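Local coordinates for protein copper-transporting ATPase (Sulfolobus solfataricus, PDB 2YJ3) that probably uses ATP hydrolysis to move copper ions across the cell membrane as a type IB P-type ATPase, of which this piece is the cytoplasmic catalytic part, at residues Asp186-Ile191 / Asp210-Ala215; Ala217-Ala222 / Val233-Leu238; Leu39-Pro44 / Ser134-Pro139. The protein carries 1 engineered substitution. All coordinates share one frame; numbering follows the deposited sequence.

Contact 1 (Asp186-Ile191 / Asp210-Ala215); sequences DKVRII and DAAALA. With SO4 (sulfate ion), chain C.
Lys187 and Asp210 bring together two signature elements of the haloacid dehalogenase-like phosphorylation domain, the conserved lysine and the GDGxND loop, where helices 184-196 and 211-216 pack side by side. The helix segments run nearly parallel, 10° apart, their axes separated by 8.1 Å. Ala213 sits in the middle: its CB lies 4.0 Å from Ile191 CG1 and 4.1 Å from Lys187 CB. Ile191 turns CG1 beside its own backbone N (chi1 -57°), which lays that carbon alongside Ala213 CB and close to the Ala213 carbonyl oxygen. At the more exposed flank the CG2 branch of Val188 fits against Ala212, 4.0 Å from Ala212 CB. Beyond CB the Lys187 chain is extended and passes Asp210 CB with its CD at 4.4 Å, so that NZ clears the helix pair and donates a 2.6 Å hydrogen bond to sulfate O1. The same NZ forms a salt bridge with Glu34, probably the engineered substitution, at the position where P-type ATPases carry the phosphorylated aspartate. Asp210 turns its carboxylate back into its own loop, where the backbone N atoms of Asp206 and Gly207 hold both oxygens; Lys187 NZ stays 5.0 Å from its OD2. No hydrogen bond joins the segments, which meet by van der Waals contact. The ammonium of Lys187, which binds ATP in this protein, projects into the nucleotide site, where the sulfate, probably from crystallisation liquor, may mark an anion position.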
ATOM      1  N   ASP A 186      11.445  -3.393  10.778  1.00 46.44           N
ATOM      2  CA  ASP A 186      12.553  -2.828  10.021  1.00 47.59           C
ATOM      3  C   ASP A 186      12.306  -1.351   9.736  1.00 44.49           C
ATOM      4  O   ASP A 186      13.207  -0.528   9.855  1.00 47.40           O
ATOM      5  CB  ASP A 186      12.724  -3.567   8.697  1.00 55.37           C
ATOM      6  CG  ASP A 186      12.986  -5.043   8.889  1.00 64.08           C
ATOM      7  OD1 ASP A 186      13.228  -5.450  10.045  1.00 66.54           O
ATOM      8  OD2 ASP A 186      12.946  -5.792   7.887  1.00 64.52           O
ATOM      9  N   LYS A 187      11.085  -1.011   9.347  1.00 40.31           N
ATOM     10  CA  LYS A 187      10.779   0.388   9.038  1.00 47.30           C
ATOM     11  C   LYS A 187      10.945   1.248  10.289  1.00 49.75           C
ATOM     12  O   LYS A 187      11.573   2.308  10.244  1.00 46.39           O
ATOM     13  CB  LYS A 187       9.366   0.539   8.458  1.00 39.95           C
ATOM     14  CG  LYS A 187       9.146  -0.262   7.187  1.00 40.76           C
ATOM     15  CD  LYS A 187       7.702  -0.190   6.703  1.00 40.20           C
ATOM     16  CE  LYS A 187       7.479  -1.194   5.576  1.00 43.48           C
ATOM     17  NZ  LYS A 187       6.045  -1.307   5.185  1.00 42.11           N
ATOM     18  N   VAL A 188      10.409   0.771  11.413  1.00 48.37           N
ATOM     19  CA  VAL A 188      10.491   1.527  12.660  1.00 49.58           C
ATOM     20  C   VAL A 188      11.951   1.824  13.030  1.00 49.06           C
ATOM     21  O   VAL A 188      12.292   2.957  13.385  1.00 45.11           O
ATOM     22  CB  VAL A 188       9.742   0.819  13.823  1.00 54.43           C
ATOM     23  CG1 VAL A 188      10.657  -0.150  14.560  1.00 58.14           C
ATOM     24  CG2 VAL A 188       9.184   1.837  14.794  1.00 55.61           C
ATOM     25  N   ARG A 189      12.814   0.812  12.924  1.00 49.11           N
ATOM     26  CA  ARG A 189      14.243   0.988  13.206  1.00 52.53           C
ATOM     27  C   ARG A 189      14.899   1.991  12.243  1.00 50.42           C
ATOM     28  O   ARG A 189      15.807   2.723  12.619  1.00 49.15           O
ATOM     29  CB  ARG A 189      14.969  -0.361  13.170  1.00 59.94           C
ATOM     30  CG  ARG A 189      14.755  -1.221  14.424  1.00 66.61           C
ATOM     31  CD  ARG A 189      15.295  -2.638  14.253  1.00 71.99           C
ATOM     32  NE  ARG A 189      15.481  -3.298  15.545  1.00 80.69           N
ATOM     33  CZ  ARG A 189      15.388  -4.609  15.744  1.00 81.33           C
ATOM     34  NH1 ARG A 189      15.102  -5.415  14.729  1.00 82.33           N
ATOM     35  NH2 ARG A 189      15.575  -5.112  16.960  1.00 80.65           N
ATOM     36  N   ILE A 190      14.421   2.038  11.007  1.00 52.56           N
ATOM     37  CA  ILE A 190      14.922   3.006  10.035  1.00 53.97           C
ATOM     38  C   ILE A 190      14.581   4.444  10.421  1.00 54.10           C
ATOM     39  O   ILE A 190      15.425   5.341  10.356  1.00 53.95           O
ATOM     40  CB  ILE A 190      14.391   2.702   8.627  1.00 50.69           C
ATOM     41  CG1 ILE A 190      15.108   1.467   8.070  1.00 54.09           C
ATOM     42  CG2 ILE A 190      14.587   3.900   7.714  1.00 46.51           C
ATOM     43  CD1 ILE A 190      14.999   1.326   6.577  1.00 58.98           C
ATOM     44  N   ILE A 191      13.338   4.660  10.824  1.00 54.69           N
ATOM     45  CA  ILE A 191      12.923   5.964  11.297  1.00 56.19           C
ATOM     46  C   ILE A 191      13.788   6.380  12.480  1.00 55.86           C
ATOM     47  O   ILE A 191      14.364   7.464  12.478  1.00 56.47           O
ATOM     48  CB  ILE A 191      11.441   5.969  11.727  1.00 57.35           C
ATOM     49  CG1 ILE A 191      10.542   5.525  10.567  1.00 56.45           C
ATOM     50  CG2 ILE A 191      11.044   7.349  12.250  1.00 58.24           C
ATOM     51  CD1 ILE A 191      10.601   6.428   9.359  1.00 52.62           C
ATOM     52  N   ASP A 210       2.145   0.022   9.022  1.00 61.21           N
ATOM     53  CA  ASP A 210       3.348   0.788   9.312  1.00 54.68           C
ATOM     54  C   ASP A 210       3.040   1.873  10.324  1.00 44.36           C
ATOM     55  O   ASP A 210       3.660   2.935  10.313  1.00 40.77           O
ATOM     56  CB  ASP A 210       3.862   1.435   8.039  1.00 59.69           C
ATOM     57  CG  ASP A 210       2.793   2.249   7.345  1.00 65.58           C
ATOM     58  OD1 ASP A 210       1.805   2.607   8.022  1.00 66.23           O
ATOM     59  OD2 ASP A 210       2.928   2.517   6.131  1.00 67.16           O
ATOM     60  N   ALA A 211       2.069   1.598  11.189  1.00 42.91           N
ATOM     61  CA  ALA A 211       1.623   2.559  12.189  1.00 42.32           C
ATOM     62  C   ALA A 211       2.716   2.918  13.187  1.00 36.55           C
ATOM     63  O   ALA A 211       2.771   4.035  13.685  1.00 39.60           O
ATOM     64  CB  ALA A 211       0.381   2.038  12.909  1.00 46.57           C
ATOM     65  N   ALA A 212       3.591   1.969  13.490  1.00 41.97           N
ATOM     66  CA  ALA A 212       4.653   2.237  14.452  1.00 37.88           C
ATOM     67  C   ALA A 212       5.676   3.191  13.850  1.00 34.77           C
ATOM     68  O   ALA A 212       6.114   4.129  14.505  1.00 41.28           O
ATOM     69  CB  ALA A 212       5.313   0.945  14.898  1.00 36.45           C
ATOM     70  N   ALA A 213       6.044   2.954  12.594  1.00 40.28           N
ATOM     71  CA  ALA A 213       6.970   3.838  11.879  1.00 43.23           C
ATOM     72  C   ALA A 213       6.454   5.278  11.831  1.00 38.35           C
ATOM     73  O   ALA A 213       7.211   6.225  12.050  1.00 41.02           O
ATOM     74  CB  ALA A 213       7.219   3.323  10.470  1.00 42.95           C
ATOM     75  N   LEU A 214       5.164   5.423  11.546  1.00 35.27           N
ATOM     76  CA  LEU A 214       4.506   6.732  11.524  1.00 39.07           C
ATOM     77  C   LEU A 214       4.538   7.367  12.899  1.00 47.82           C
ATOM     78  O   LEU A 214       4.847   8.557  13.045  1.00 48.53           O
ATOM     79  CB  LEU A 214       3.047   6.589  11.079  1.00 37.22           C
ATOM     80  CG  LEU A 214       2.832   6.074   9.651  1.00 42.34           C
ATOM     81  CD1 LEU A 214       1.379   5.675   9.412  1.00 43.57           C
ATOM     82  CD2 LEU A 214       3.294   7.110   8.630  1.00 42.23           C
ATOM     83  N   ALA A 215       4.206   6.567  13.909  1.00 44.76           N
ATOM     84  CA  ALA A 215       4.161   7.060  15.275  1.00 47.93           C
ATOM     85  C   ALA A 215       5.486   7.716  15.652  1.00 51.67           C
ATOM     86  O   ALA A 215       5.515   8.634  16.465  1.00 61.29           O
ATOM     87  CB  ALA A 215       3.814   5.935  16.245  1.00 46.60           C
TER
HETATM   88  S   SO4 C1635       4.205  -3.107   2.630  1.00 88.41           S
HETATM   89  O1  SO4 C1635       4.891  -3.313   3.902  1.00 84.78           O
HETATM   90  O2  SO4 C1635       4.459  -1.747   2.145  1.00 91.53           O
HETATM   91  O3  SO4 C1635       4.680  -4.067   1.627  1.00 86.55           O
HETATM   92  O4  SO4 C1635       2.774  -3.301   2.842  1.00 87.93           O

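Contact 2 (Ala217-Ala222 / Val233-Leu238); sequences ADVSVA and VADIIL
Asp235 reaches from the turn before strand 236-238 to the backbone of Val219 and Ser220. Its CB rests 3.2 Å from Ser220 O. CG, swung beside the residue's own N (chi1 -71°), comes 3.6 Å from Ser220 OG. At the tip, OD2 lies 3.3 Å from Val219 CA and takes a weak, long hydrogen bond from Ser220 N, whereas OD1 has a long, weak ion pair with Lys17. Ser220 answers with its hydroxyl: OG accepts an almost straight 2.9 Å bond from Asp235 N, at 173°. Past this exchange the chains pair as parallel strands in the mixed sheet of the phosphorylation domain, strand 236-238 lying between 219-223 and the antiparallel 15-16. The ladder passes from Ile236 N to Ser220 O, then from Ala222 N to Ile236 O, and ends at Leu238 N, which bonds Ala222 O at 2.7 Å. On one face Val221 slants across Ile236, its CG2 4.1 Å from Ile236 CB, while helix 20-27 packs on Ile236 through Val21. The other face carries Ala222, whose CB meets Ala234 CB at 3.6 Å.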
ATOM      1  N   ALA A 217       7.563   9.126  13.270  1.00 45.83           N
ATOM      2  CA  ALA A 217       7.946  10.142  12.302  1.00 45.25           C
ATOM      3  C   ALA A 217       7.884  11.508  12.971  1.00 49.04           C
ATOM      4  O   ALA A 217       7.038  11.744  13.834  1.00 57.38           O
ATOM      5  CB  ALA A 217       7.028  10.098  11.084  1.00 45.36           C
ATOM      6  N   ASP A 218       8.780  12.409  12.588  1.00 45.63           N
ATOM      7  CA  ASP A 218       8.679  13.783  13.068  1.00 54.40           C
ATOM      8  C   ASP A 218       7.318  14.378  12.700  1.00 51.67           C
ATOM      9  O   ASP A 218       6.637  14.959  13.543  1.00 50.68           O
ATOM     10  CB  ASP A 218       9.849  14.623  12.563  1.00 62.33           C
ATOM     11  CG  ASP A 218      11.145  14.286  13.290  1.00 66.34           C
ATOM     12  OD1 ASP A 218      11.177  14.448  14.528  1.00 63.74           O
ATOM     13  OD2 ASP A 218      12.110  13.837  12.637  1.00 68.57           O
ATOM     14  N   VAL A 219       6.912  14.207  11.449  1.00 45.57           N
ATOM     15  CA  VAL A 219       5.521  14.465  11.088  1.00 45.46           C
ATOM     16  C   VAL A 219       5.011  13.343  10.207  1.00 39.30           C
ATOM     17  O   VAL A 219       5.646  12.962   9.227  1.00 44.62           O
ATOM     18  CB  VAL A 219       5.282  15.881  10.483  1.00 64.33           C
ATOM     19  CG1 VAL A 219       6.589  16.500  10.033  1.00 70.07           C
ATOM     20  CG2 VAL A 219       4.232  15.846   9.350  1.00 59.93           C
ATOM     21  N   SER A 220       3.879  12.787  10.606  1.00 30.15           N
ATOM     22  CA  SER A 220       3.341  11.614   9.968  1.00 34.02           C
ATOM     23  C   SER A 220       2.079  11.939   9.193  1.00 38.23           C
ATOM     24  O   SER A 220       1.221  12.686   9.657  1.00 36.75           O
ATOM     25  CB  SER A 220       3.017  10.556  11.020  1.00 37.44           C
ATOM     26  OG  SER A 220       2.113  11.077  11.982  1.00 40.28           O
ATOM     27  N   VAL A 221       1.962  11.329   8.023  1.00 37.03           N
ATOM     28  CA  VAL A 221       0.783  11.460   7.202  1.00 33.12           C
ATOM     29  C   VAL A 221       0.211  10.074   6.919  1.00 33.73           C
ATOM     30  O   VAL A 221       0.911   9.196   6.420  1.00 34.68           O
ATOM     31  CB  VAL A 221       1.135  12.138   5.873  1.00 37.32           C
ATOM     32  CG1 VAL A 221      -0.107  12.296   4.996  1.00 32.90           C
ATOM     33  CG2 VAL A 221       1.798  13.465   6.123  1.00 40.13           C
ATOM     34  N   ALA A 222      -1.062   9.888   7.254  1.00 32.87           N
ATOM     35  CA  ALA A 222      -1.813   8.689   6.912  1.00 34.58           C
ATOM     36  C   ALA A 222      -2.704   8.932   5.693  1.00 37.86           C
ATOM     37  O   ALA A 222      -3.328   9.987   5.581  1.00 35.32           O
ATOM     38  CB  ALA A 222      -2.680   8.279   8.092  1.00 34.80           C
ATOM     39  N   VAL A 233      -4.703   9.114  14.635  1.00 81.49           N
ATOM     40  CA  VAL A 233      -3.432   9.021  15.343  1.00 83.23           C
ATOM     41  C   VAL A 233      -2.325   9.804  14.622  1.00 75.86           C
ATOM     42  O   VAL A 233      -1.577  10.560  15.253  1.00 73.16           O
ATOM     43  CB  VAL A 233      -3.001   7.547  15.527  1.00 87.55           C
ATOM     44  CG1 VAL A 233      -1.672   7.466  16.275  1.00 88.43           C
ATOM     45  CG2 VAL A 233      -4.094   6.755  16.252  1.00 86.81           C
ATOM     46  N   ALA A 234      -2.231   9.618  13.304  1.00 65.78           N
ATOM     47  CA  ALA A 234      -1.261  10.329  12.473  1.00 51.12           C
ATOM     48  C   ALA A 234      -1.445  11.840  12.567  1.00 43.52           C
ATOM     49  O   ALA A 234      -2.553  12.331  12.789  1.00 41.28           O
ATOM     50  CB  ALA A 234      -1.385   9.880  11.014  1.00 45.99           C
ATOM     51  N   ASP A 235      -0.359  12.577  12.382  1.00 36.74           N
ATOM     52  CA  ASP A 235      -0.409  14.032  12.431  1.00 39.35           C
ATOM     53  C   ASP A 235      -1.339  14.609  11.375  1.00 45.11           C
ATOM     54  O   ASP A 235      -2.052  15.586  11.620  1.00 48.99           O
ATOM     55  CB  ASP A 235       0.991  14.604  12.249  1.00 41.64           C
ATOM     56  CG  ASP A 235       1.875  14.365  13.457  1.00 50.11           C
ATOM     57  OD1 ASP A 235       1.359  13.893  14.493  1.00 52.08           O
ATOM     58  OD2 ASP A 235       3.083  14.656  13.374  1.00 53.43           O
ATOM     59  N   ILE A 236      -1.321  14.007  10.190  1.00 39.74           N
ATOM     60  CA  ILE A 236      -2.160  14.476   9.096  1.00 35.87           C
ATOM     61  C   ILE A 236      -2.822  13.325   8.391  1.00 37.88           C
ATOM     62  O   ILE A 236      -2.152  12.400   7.940  1.00 42.52           O
ATOM     63  CB  ILE A 236      -1.354  15.228   8.041  1.00 37.67           C
ATOM     64  CG1 ILE A 236      -0.678  16.444   8.656  1.00 44.84           C
ATOM     65  CG2 ILE A 236      -2.264  15.624   6.874  1.00 29.98           C
ATOM     66  CD1 ILE A 236       0.404  17.011   7.778  1.00 51.37           C
ATOM     67  N   ILE A 237      -4.138  13.382   8.275  1.00 31.49           N
ATOM     68  CA  ILE A 237      -4.835  12.387   7.486  1.00 36.71           C
ATOM     69  C   ILE A 237      -5.199  12.957   6.103  1.00 41.81           C
ATOM     70  O   ILE A 237      -5.847  14.014   5.996  1.00 33.68           O
ATOM     71  CB  ILE A 237      -6.072  11.856   8.236  1.00 39.30           C
ATOM     72  CG1 ILE A 237      -5.657  11.377   9.631  1.00 45.73           C
ATOM     73  CG2 ILE A 237      -6.752  10.759   7.443  1.00 37.56           C
ATOM     74  CD1 ILE A 237      -6.721  10.597  10.366  1.00 46.85           C
ATOM     75  N   LEU A 238      -4.753  12.272   5.051  1.00 36.80           N
ATOM     76  CA  LEU A 238      -5.056  12.689   3.682  1.00 36.90           C
ATOM     77  C   LEU A 238      -6.374  12.087   3.270  1.00 34.98           C
ATOM     78  O   LEU A 238      -6.396  11.074   2.555  1.00 30.24           O
ATOM     79  CB  LEU A 238      -3.981  12.219   2.698  1.00 42.15           C
ATOM     80  CG  LEU A 238      -3.018  13.232   2.086  1.00 49.27           C
ATOM     81  CD1 LEU A 238      -2.551  12.737   0.730  1.00 50.99           C
ATOM     82  CD2 LEU A 238      -3.667  14.579   1.933  1.00 48.32           C
TER

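Contact 3 (Leu39-Pro44 / Ser134-Pro139); sequences LTYGTP and SDVPRP
Tyr41 lays one face of its ring over the side chain of Arg138, whose CG stands almost directly above the ring centre, 4.2 Å from the centroid, in a CH-pi contact. The two residues lie in the paired linkers that join the phosphorylation domain to the nucleotide-binding domain, the two-chain hinge of P-type ATPases. Arg138 sets CG beside its own N (chi1 -66°) and then extends to NE, which carries the guanidinium past the ring rather than flat upon it: the planes are 50° apart, and NH1 touches Tyr41 CD1 at 3.5 Å. NH2 is tied to Gly37 O, anchoring the group to short helix 35-39 after the phosphorylation position. Val136 CG1 packs against the CD2 side of the ring, and at the phenol end Pro139 CD comes 3.2 Å from Tyr41 OH. The linkers run in roughly opposite directions, joined by a single bridge at Thr40 and Pro137 with two backbone bonds: Arg138 N to Leu39 O, 2.8 Å and nearly straight at 176°, and Tyr41 N to Val136 O, also 2.8 Å. Thr40 meets Asp135 at about a right angle, CG2 3.7 Å from Asp135 CB. The polar ends of both turn to the start of helix 35-39: Thr40 OG1 bonds to Gly37 N and Lys35 O, Asp135 OD2 to ATP-binding Lys35 and Thr36. Between the bridge and the next close approach, Pro44 to Asp135, sits one water: it accepts a 2.6 Å bond from Val136 N and lies 2.8 Å from Tyr41 O, with Thr43 O also near.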
ATOM      1  N   LEU A  39       2.421   5.919  -3.089  1.00 47.12           N
ATOM      2  CA  LEU A  39       2.916   6.156  -4.440  1.00 45.04           C
ATOM      3  C   LEU A  39       2.117   5.337  -5.439  1.00 46.42           C
ATOM      4  O   LEU A  39       2.197   5.548  -6.645  1.00 51.63           O
ATOM      5  CB  LEU A  39       4.397   5.787  -4.539  1.00 47.24           C
ATOM      6  CG  LEU A  39       5.360   6.716  -3.804  1.00 47.07           C
ATOM      7  CD1 LEU A  39       6.797   6.225  -3.929  1.00 48.86           C
ATOM      8  CD2 LEU A  39       5.219   8.136  -4.342  1.00 40.98           C
ATOM      9  N   THR A  40       1.345   4.392  -4.926  1.00 38.58           N
ATOM     10  CA  THR A  40       0.524   3.554  -5.770  1.00 38.94           C
ATOM     11  C   THR A  40      -0.863   3.548  -5.179  1.00 38.81           C
ATOM     12  O   THR A  40      -1.051   3.924  -4.027  1.00 39.55           O
ATOM     13  CB  THR A  40       1.032   2.102  -5.770  1.00 40.51           C
ATOM     14  OG1 THR A  40       0.905   1.562  -4.455  1.00 39.46           O
ATOM     15  CG2 THR A  40       2.486   2.036  -6.201  1.00 39.49           C
ATOM     16  N   TYR A  41      -1.838   3.112  -5.960  1.00 37.87           N
ATOM     17  CA  TYR A  41      -3.193   3.019  -5.453  1.00 38.39           C
ATOM     18  C   TYR A  41      -3.252   1.964  -4.356  1.00 45.84           C
ATOM     19  O   TYR A  41      -2.372   1.105  -4.257  1.00 43.22           O
ATOM     20  CB  TYR A  41      -4.156   2.708  -6.592  1.00 45.88           C
ATOM     21  CG  TYR A  41      -4.290   3.869  -7.558  1.00 51.00           C
ATOM     22  CD1 TYR A  41      -5.188   4.897  -7.309  1.00 56.73           C
ATOM     23  CD2 TYR A  41      -3.502   3.950  -8.701  1.00 52.60           C
ATOM     24  CE1 TYR A  41      -5.312   5.970  -8.180  1.00 58.68           C
ATOM     25  CE2 TYR A  41      -3.617   5.014  -9.579  1.00 60.29           C
ATOM     26  CZ  TYR A  41      -4.528   6.024  -9.310  1.00 63.63           C
ATOM     27  OH  TYR A  41      -4.657   7.091 -10.167  1.00 65.02           O
ATOM     28  N   GLY A  42      -4.278   2.053  -3.519  1.00 47.70           N
ATOM     29  CA  GLY A  42      -4.450   1.123  -2.424  1.00 46.13           C
ATOM     30  C   GLY A  42      -4.817  -0.273  -2.885  1.00 51.81           C
ATOM     31  O   GLY A  42      -4.587  -1.244  -2.167  1.00 56.30           O
ATOM     32  N   THR A  43      -5.397  -0.393  -4.075  1.00 55.68           N
ATOM     33  CA  THR A  43      -5.758  -1.716  -4.573  1.00 54.96           C
ATOM     34  C   THR A  43      -4.917  -2.126  -5.791  1.00 48.23           C
ATOM     35  O   THR A  43      -4.847  -1.402  -6.795  1.00 39.67           O
ATOM     36  CB  THR A  43      -7.284  -1.853  -4.855  1.00 66.98           C
ATOM     37  OG1 THR A  43      -7.593  -3.216  -5.192  1.00 64.15           O
ATOM     38  CG2 THR A  43      -7.710  -0.938  -5.988  1.00 65.34           C
ATOM     39  N   PRO A  44      -4.256  -3.286  -5.687  1.00 39.04           N
ATOM     40  CA  PRO A  44      -3.372  -3.804  -6.732  1.00 39.87           C
ATOM     41  C   PRO A  44      -4.183  -4.378  -7.885  1.00 42.00           C
ATOM     42  O   PRO A  44      -5.409  -4.425  -7.799  1.00 46.86           O
ATOM     43  CB  PRO A  44      -2.627  -4.928  -6.020  1.00 43.20           C
ATOM     44  CG  PRO A  44      -3.611  -5.437  -5.016  1.00 44.25           C
ATOM     45  CD  PRO A  44      -4.399  -4.229  -4.564  1.00 42.95           C
ATOM     46  N   SER A 134       0.284  -6.775  -9.103  1.00 44.43           N
ATOM     47  CA  SER A 134       1.180  -5.648  -8.898  1.00 48.53           C
ATOM     48  C   SER A 134       0.441  -4.380  -8.475  1.00 43.99           C
ATOM     49  O   SER A 134      -0.759  -4.225  -8.731  1.00 37.30           O
ATOM     50  CB  SER A 134       2.006  -5.388 -10.159  1.00 57.95           C
ATOM     51  OG  SER A 134       1.192  -4.850 -11.179  1.00 66.60           O
ATOM     52  N   ASP A 135       1.166  -3.491  -7.803  1.00 46.99           N
ATOM     53  CA  ASP A 135       0.647  -2.177  -7.455  1.00 41.74           C
ATOM     54  C   ASP A 135       0.588  -1.314  -8.711  1.00 46.66           C
ATOM     55  O   ASP A 135       1.373  -1.500  -9.642  1.00 46.70           O
ATOM     56  CB  ASP A 135       1.524  -1.515  -6.383  1.00 43.56           C
ATOM     57  CG  ASP A 135       1.270  -2.083  -4.971  1.00 52.91           C
ATOM     58  OD1 ASP A 135       0.136  -2.542  -4.701  1.00 55.66           O
ATOM     59  OD2 ASP A 135       2.200  -2.067  -4.128  1.00 51.76           O
ATOM     60  N   VAL A 136      -0.359  -0.384  -8.736  1.00 47.07           N
ATOM     61  CA  VAL A 136      -0.500   0.560  -9.838  1.00 46.67           C
ATOM     62  C   VAL A 136      -0.033   1.936  -9.373  1.00 43.82           C
ATOM     63  O   VAL A 136      -0.556   2.480  -8.408  1.00 45.41           O
ATOM     64  CB  VAL A 136      -1.967   0.661 -10.300  1.00 51.65           C
ATOM     65  CG1 VAL A 136      -2.138   1.788 -11.324  1.00 48.27           C
ATOM     66  CG2 VAL A 136      -2.433  -0.668 -10.868  1.00 54.96           C
ATOM     67  N   PRO A 137       0.973   2.498 -10.051  1.00 45.15           N
ATOM     68  CA  PRO A 137       1.474   3.815  -9.636  1.00 44.57           C
ATOM     69  C   PRO A 137       0.426   4.923  -9.773  1.00 41.13           C
ATOM     70  O   PRO A 137      -0.434   4.860 -10.653  1.00 39.68           O
ATOM     71  CB  PRO A 137       2.656   4.067 -10.584  1.00 50.51           C
ATOM     72  CG  PRO A 137       2.491   3.075 -11.708  1.00 54.79           C
ATOM     73  CD  PRO A 137       1.765   1.899 -11.140  1.00 47.70           C
ATOM     74  N   ARG A 138       0.485   5.909  -8.885  1.00 41.60           N
ATOM     75  CA  ARG A 138      -0.332   7.110  -9.025  1.00 46.89           C
ATOM     76  C   ARG A 138       0.336   8.074 -10.001  1.00 47.81           C
ATOM     77  O   ARG A 138       1.541   8.317  -9.922  1.00 46.22           O
ATOM     78  CB  ARG A 138      -0.512   7.816  -7.683  1.00 43.69           C
ATOM     79  CG  ARG A 138      -1.297   7.048  -6.658  1.00 43.96           C
ATOM     80  CD  ARG A 138      -1.528   7.906  -5.424  1.00 40.58           C
ATOM     81  NE  ARG A 138      -2.034   7.108  -4.311  1.00 39.25           N
ATOM     82  CZ  ARG A 138      -3.314   6.841  -4.107  1.00 43.01           C
ATOM     83  NH1 ARG A 138      -4.230   7.326  -4.944  1.00 46.00           N
ATOM     84  NH2 ARG A 138      -3.678   6.096  -3.068  1.00 39.60           N
ATOM     85  N   PRO A 139      -0.450   8.639 -10.920  1.00 54.86           N
ATOM     86  CA  PRO A 139       0.081   9.657 -11.835  1.00 57.95           C
ATOM     87  C   PRO A 139       0.433  10.950 -11.096  1.00 55.64           C
ATOM     88  O   PRO A 139      -0.040  11.158  -9.975  1.00 53.67           O
ATOM     89  CB  PRO A 139      -1.078   9.892 -12.803  1.00 53.01           C
ATOM     90  CG  PRO A 139      -2.305   9.536 -12.016  1.00 54.91           C
ATOM     91  CD  PRO A 139      -1.889   8.395 -11.120  1.00 57.51           C
TER
HETATM   92  O   HOH W   1      -1.979  -0.172  -6.724  1.00 40.46           O

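Overall arrangement
Contact 3 comes first along the chain, followed by contact 1 and then contact 2. Contacts 1 and 2 both belong to the phosphorylation domain: helix 211-216 leads straight into strand 219-223, the contact centres are 12 Å apart, and they touch where Leu214 O packs on Ser220 CB at 3.4 Å. Contact 3 has its centre about 21 Å from contact 1 and 20 Å from contact 2, touching neither, at the passage to the domain built on the antiparallel sheet. Nearest atoms of contacts 1 and 3 are about 10 Å apart. Through Asp135 the hinge lies next to ATP-binding Lys35 and Thr36, which fits a domain that changes conformation when nucleotide binds.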